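Long-range contact in nicotinate phosphoribosyltransferase (Vibrio cholerae, PDB 4HL7), which probably catalyses the ATP-dependent formation of nicotinate mononucleotide from nicotinate and phosphoribosyl pyrophosphate, a step of NAD biosynthesis: residues A[174-179]-A[334-339]. Numbering follows the deposited sequence.
Sequences RGINNF and ELCEYF
Arg174 and Glu337 form a side-on, two-nitrogen salt bridge between segment 174-179 and the helical segment 334-339. Arg174 NE donates to Glu337 OE1 at 3.0 Å, nearly straight at 173°. NH2 of Arg174 reaches OE2 of Glu337 at 2.9 Å, more bent at 148°. The pair is not coplanar: guanidinium and carboxylate planes stand 45° apart, and both nitrogens approach from above the carboxylate plane. Bends at chi2 and chi3 turn the arginine tip across the extended end of Glu337. The remaining nitrogen, NH1, is paired with Glu170 one turn earlier in helix 155-174, so the guanidinium is shared by two carboxylates. Glu337 OE1 has a second donor, a water 2.7 Å away, which also donates to Arg174 O; this carbonyl lies where helix 155-174 gives way to the loop, at a Schellman motif with Gly175 at positive phi.

Further along the loop, Asn178 ND2 donates to Cys336 O over 3.0 Å, with the acceptor in the amide plane. Asn178 CG stands between its backbone N and carbonyl carbon, bringing the amide alongside the helix, while OD1 lies against Cys336 CB. The buried Cys336 itself faces apolar groups: Ile176 CG2 packs on its CB at 3.7 Å, and its sulfur meets the edge of the Phe179 ring, 5.5 Å from the centroid. Phe179 also touches Leu167 and Ile171, and Cys336 touches Phe347 of strand 344-349. The contact thus joins the helix-to-strand loop leading into strand 181-183 with helix 329-339, whose following strand, 344-349, neighbours 181-183 in the parallel sheet, packing typical of the alpha/beta-barrel-like domain of phosphoribosyltransferases of this family.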
ATOM      1  N   ARG A 174       3.201  18.409  24.861  1.00 23.54           N
ATOM      2  CA  ARG A 174       2.715  19.367  23.893  1.00 24.54           C
ATOM      3  C   ARG A 174       1.212  19.415  23.882  1.00 23.75           C
ATOM      4  O   ARG A 174       0.628  20.197  23.136  1.00 25.62           O
ATOM      5  CB  ARG A 174       3.295  19.050  22.504  1.00 23.92           C
ATOM      6  CG  ARG A 174       4.799  19.417  22.395  1.00 22.04           C
ATOM      7  CD  ARG A 174       5.596  18.407  21.553  1.00 22.07           C
ATOM      8  NE  ARG A 174       5.247  18.483  20.143  1.00 24.52           N
ATOM      9  CZ  ARG A 174       5.909  17.842  19.168  1.00 23.17           C
ATOM     10  NH1 ARG A 174       6.947  17.031  19.481  1.00 24.02           N
ATOM     11  NH2 ARG A 174       5.501  17.965  17.918  1.00 22.99           N
ATOM     12  N   GLY A 175       0.581  18.589  24.709  1.00 24.82           N
ATOM     13  CA  GLY A 175      -0.888  18.629  24.840  1.00 25.09           C
ATOM     14  C   GLY A 175      -1.605  18.243  23.534  1.00 26.57           C
ATOM     15  O   GLY A 175      -2.630  18.861  23.139  1.00 26.07           O
ATOM     16  N   ILE A 176      -1.039  17.262  22.829  1.00 22.60           N
ATOM     17  CA  ILE A 176      -1.587  16.807  21.542  1.00 23.85           C
ATOM     18  C   ILE A 176      -2.765  15.833  21.782  1.00 24.13           C
ATOM     19  O   ILE A 176      -2.633  14.842  22.474  1.00 23.94           O
ATOM     20  CB  ILE A 176      -0.476  16.195  20.641  1.00 21.47           C
ATOM     21  CG1 ILE A 176       0.526  17.275  20.234  1.00 22.05           C
ATOM     22  CG2 ILE A 176      -1.068  15.466  19.390  1.00 20.27           C
ATOM     23  CD1 ILE A 176       1.851  16.713  19.722  1.00 23.74           C
ATOM     24  N   ASN A 177      -3.922  16.123  21.199  1.00 24.91           N
ATOM     25  CA  ASN A 177      -5.064  15.276  21.471  1.00 24.42           C
ATOM     26  C   ASN A 177      -5.611  14.603  20.202  1.00 23.52           C
ATOM     27  O   ASN A 177      -6.662  13.938  20.253  1.00 25.21           O
ATOM     28  CB  ASN A 177      -6.154  16.067  22.204  1.00 32.19           C
ATOM     29  CG  ASN A 177      -6.672  17.218  21.387  1.00 39.29           C
ATOM     30  OD1 ASN A 177      -6.670  17.177  20.154  1.00 45.29           O
ATOM     31  ND2 ASN A 177      -7.123  18.269  22.071  1.00 49.09           N
ATOM     32  N   ASN A 178      -4.864  14.716  19.096  1.00 21.32           N
ATOM     33  CA  ASN A 178      -5.333  14.222  17.779  1.00 21.53           C
ATOM     34  C   ASN A 178      -4.375  13.208  17.119  1.00 23.25           C
ATOM     35  O   ASN A 178      -4.460  12.961  15.900  1.00 23.79           O
ATOM     36  CB  ASN A 178      -5.711  15.365  16.781  1.00 20.04           C
ATOM     37  CG  ASN A 178      -4.519  16.291  16.412  1.00 18.87           C
ATOM     38  OD1 ASN A 178      -3.587  16.463  17.212  1.00 21.03           O
ATOM     39  ND2 ASN A 178      -4.624  16.967  15.300  1.00 17.85           N
ATOM     40  N   PHE A 179      -3.484  12.604  17.922  1.00 21.63           N
ATOM     41  CA  PHE A 179      -2.624  11.561  17.341  1.00 20.79           C
ATOM     42  C   PHE A 179      -3.484  10.295  17.085  1.00 21.66           C
ATOM     43  O   PHE A 179      -4.235   9.841  17.971  1.00 20.45           O
ATOM     44  CB  PHE A 179      -1.441  11.221  18.265  1.00 19.94           C
ATOM     45  CG  PHE A 179      -0.571  10.094  17.741  1.00 19.91           C
ATOM     46  CD1 PHE A 179       0.324  10.309  16.650  1.00 20.16           C
ATOM     47  CD2 PHE A 179      -0.682   8.822  18.266  1.00 20.30           C
ATOM     48  CE1 PHE A 179       1.086   9.258  16.142  1.00 22.00           C
ATOM     49  CE2 PHE A 179       0.126   7.764  17.800  1.00 21.32           C
ATOM     50  CZ  PHE A 179       0.989   7.991  16.708  1.00 22.22           C
ATOM     51  N   GLU A 334       4.303  16.556  14.459  1.00 18.85           N
ATOM     52  CA  GLU A 334       4.339  17.853  13.769  1.00 18.82           C
ATOM     53  C   GLU A 334       3.064  18.090  12.951  1.00 20.06           C
ATOM     54  O   GLU A 334       2.519  19.237  12.898  1.00 19.02           O
ATOM     55  CB  GLU A 334       5.561  17.917  12.835  1.00 20.66           C
ATOM     56  CG  GLU A 334       5.778  19.265  12.197  1.00 22.19           C
ATOM     57  CD  GLU A 334       6.924  19.271  11.186  1.00 23.53           C
ATOM     58  OE1 GLU A 334       7.395  20.393  10.912  1.00 27.15           O
ATOM     59  OE2 GLU A 334       7.327  18.185  10.661  1.00 21.41           O
ATOM     60  N   LEU A 335       2.625  17.048  12.257  1.00 19.16           N
ATOM     61  CA  LEU A 335       1.394  17.133  11.445  1.00 17.06           C
ATOM     62  C   LEU A 335       0.191  17.287  12.367  1.00 17.53           C
ATOM     63  O   LEU A 335      -0.738  18.043  12.020  1.00 17.69           O
ATOM     64  CB  LEU A 335       1.271  15.908  10.519  1.00 15.78           C
ATOM     65  CG  LEU A 335       2.201  16.117   9.307  1.00 16.44           C
ATOM     66  CD1 LEU A 335       2.411  14.771   8.594  1.00 19.04           C
ATOM     67  CD2 LEU A 335       1.682  17.139   8.312  1.00 19.50           C
ATOM     68  N   CYS A 336       0.220  16.599  13.533  1.00 16.73           N
ATOM     69  CA  CYS A 336      -0.876  16.754  14.536  1.00 18.83           C
ATOM     70  C   CYS A 336      -1.075  18.223  14.920  1.00 18.86           C
ATOM     71  O   CYS A 336      -2.199  18.709  14.945  1.00 17.75           O
ATOM     72  CB  CYS A 336      -0.580  15.988  15.806  1.00 18.15           C
ATOM     73  SG  CYS A 336      -0.731  14.189  15.657  1.00 20.35           S
ATOM     74  N   GLU A 337       0.038  18.909  15.225  1.00 17.46           N
ATOM     75  CA  GLU A 337      -0.046  20.313  15.655  1.00 20.60           C
ATOM     76  C   GLU A 337      -0.546  21.209  14.531  1.00 20.46           C
ATOM     77  O   GLU A 337      -1.298  22.180  14.776  1.00 21.76           O
ATOM     78  CB  GLU A 337       1.317  20.768  16.173  1.00 19.48           C
ATOM     79  CG  GLU A 337       1.580  20.094  17.525  1.00 21.36           C
ATOM     80  CD  GLU A 337       2.973  20.289  18.093  1.00 25.54           C
ATOM     81  OE1 GLU A 337       3.049  20.379  19.325  1.00 23.39           O
ATOM     82  OE2 GLU A 337       3.992  20.335  17.329  1.00 27.13           O
ATOM     83  N   TYR A 338      -0.070  20.957  13.319  1.00 18.40           N
ATOM     84  CA  TYR A 338      -0.374  21.815  12.206  1.00 19.77           C
ATOM     85  C   TYR A 338      -1.861  21.702  11.813  1.00 20.70           C
ATOM     86  O   TYR A 338      -2.436  22.665  11.333  1.00 20.82           O
ATOM     87  CB  TYR A 338       0.453  21.441  10.983  1.00 19.80           C
ATOM     88  CG  TYR A 338       0.440  22.467   9.858  1.00 21.53           C
ATOM     89  CD1 TYR A 338       1.288  23.589   9.899  1.00 21.74           C
ATOM     90  CD2 TYR A 338      -0.380  22.308   8.738  1.00 19.25           C
ATOM     91  CE1 TYR A 338       1.292  24.532   8.858  1.00 23.96           C
ATOM     92  CE2 TYR A 338      -0.396  23.229   7.708  1.00 20.80           C
ATOM     93  CZ  TYR A 338       0.450  24.334   7.747  1.00 23.07           C
ATOM     94  OH  TYR A 338       0.437  25.203   6.683  1.00 25.38           O
ATOM     95  N   PHE A 339      -2.429  20.504  11.963  1.00 18.60           N
ATOM     96  CA  PHE A 339      -3.824  20.247  11.483  1.00 18.74           C
ATOM     97  C   PHE A 339      -4.879  20.185  12.594  1.00 21.63           C
ATOM     98  O   PHE A 339      -6.067  20.025  12.315  1.00 22.19           O
ATOM     99  CB  PHE A 339      -3.877  19.036  10.500  1.00 16.94           C
ATOM    100  CG  PHE A 339      -3.251  19.335   9.182  1.00 17.13           C
ATOM    101  CD1 PHE A 339      -2.035  18.733   8.807  1.00 16.48           C
ATOM    102  CD2 PHE A 339      -3.835  20.234   8.321  1.00 16.98           C
ATOM    103  CE1 PHE A 339      -1.419  19.043   7.594  1.00 14.87           C
ATOM    104  CE2 PHE A 339      -3.266  20.547   7.070  1.00 17.82           C
ATOM    105  CZ  PHE A 339      -2.041  19.946   6.686  1.00 16.40           C
TER
HETATM  106  O   HOH W   1       0.905  21.381  20.532  1.00 40.98           O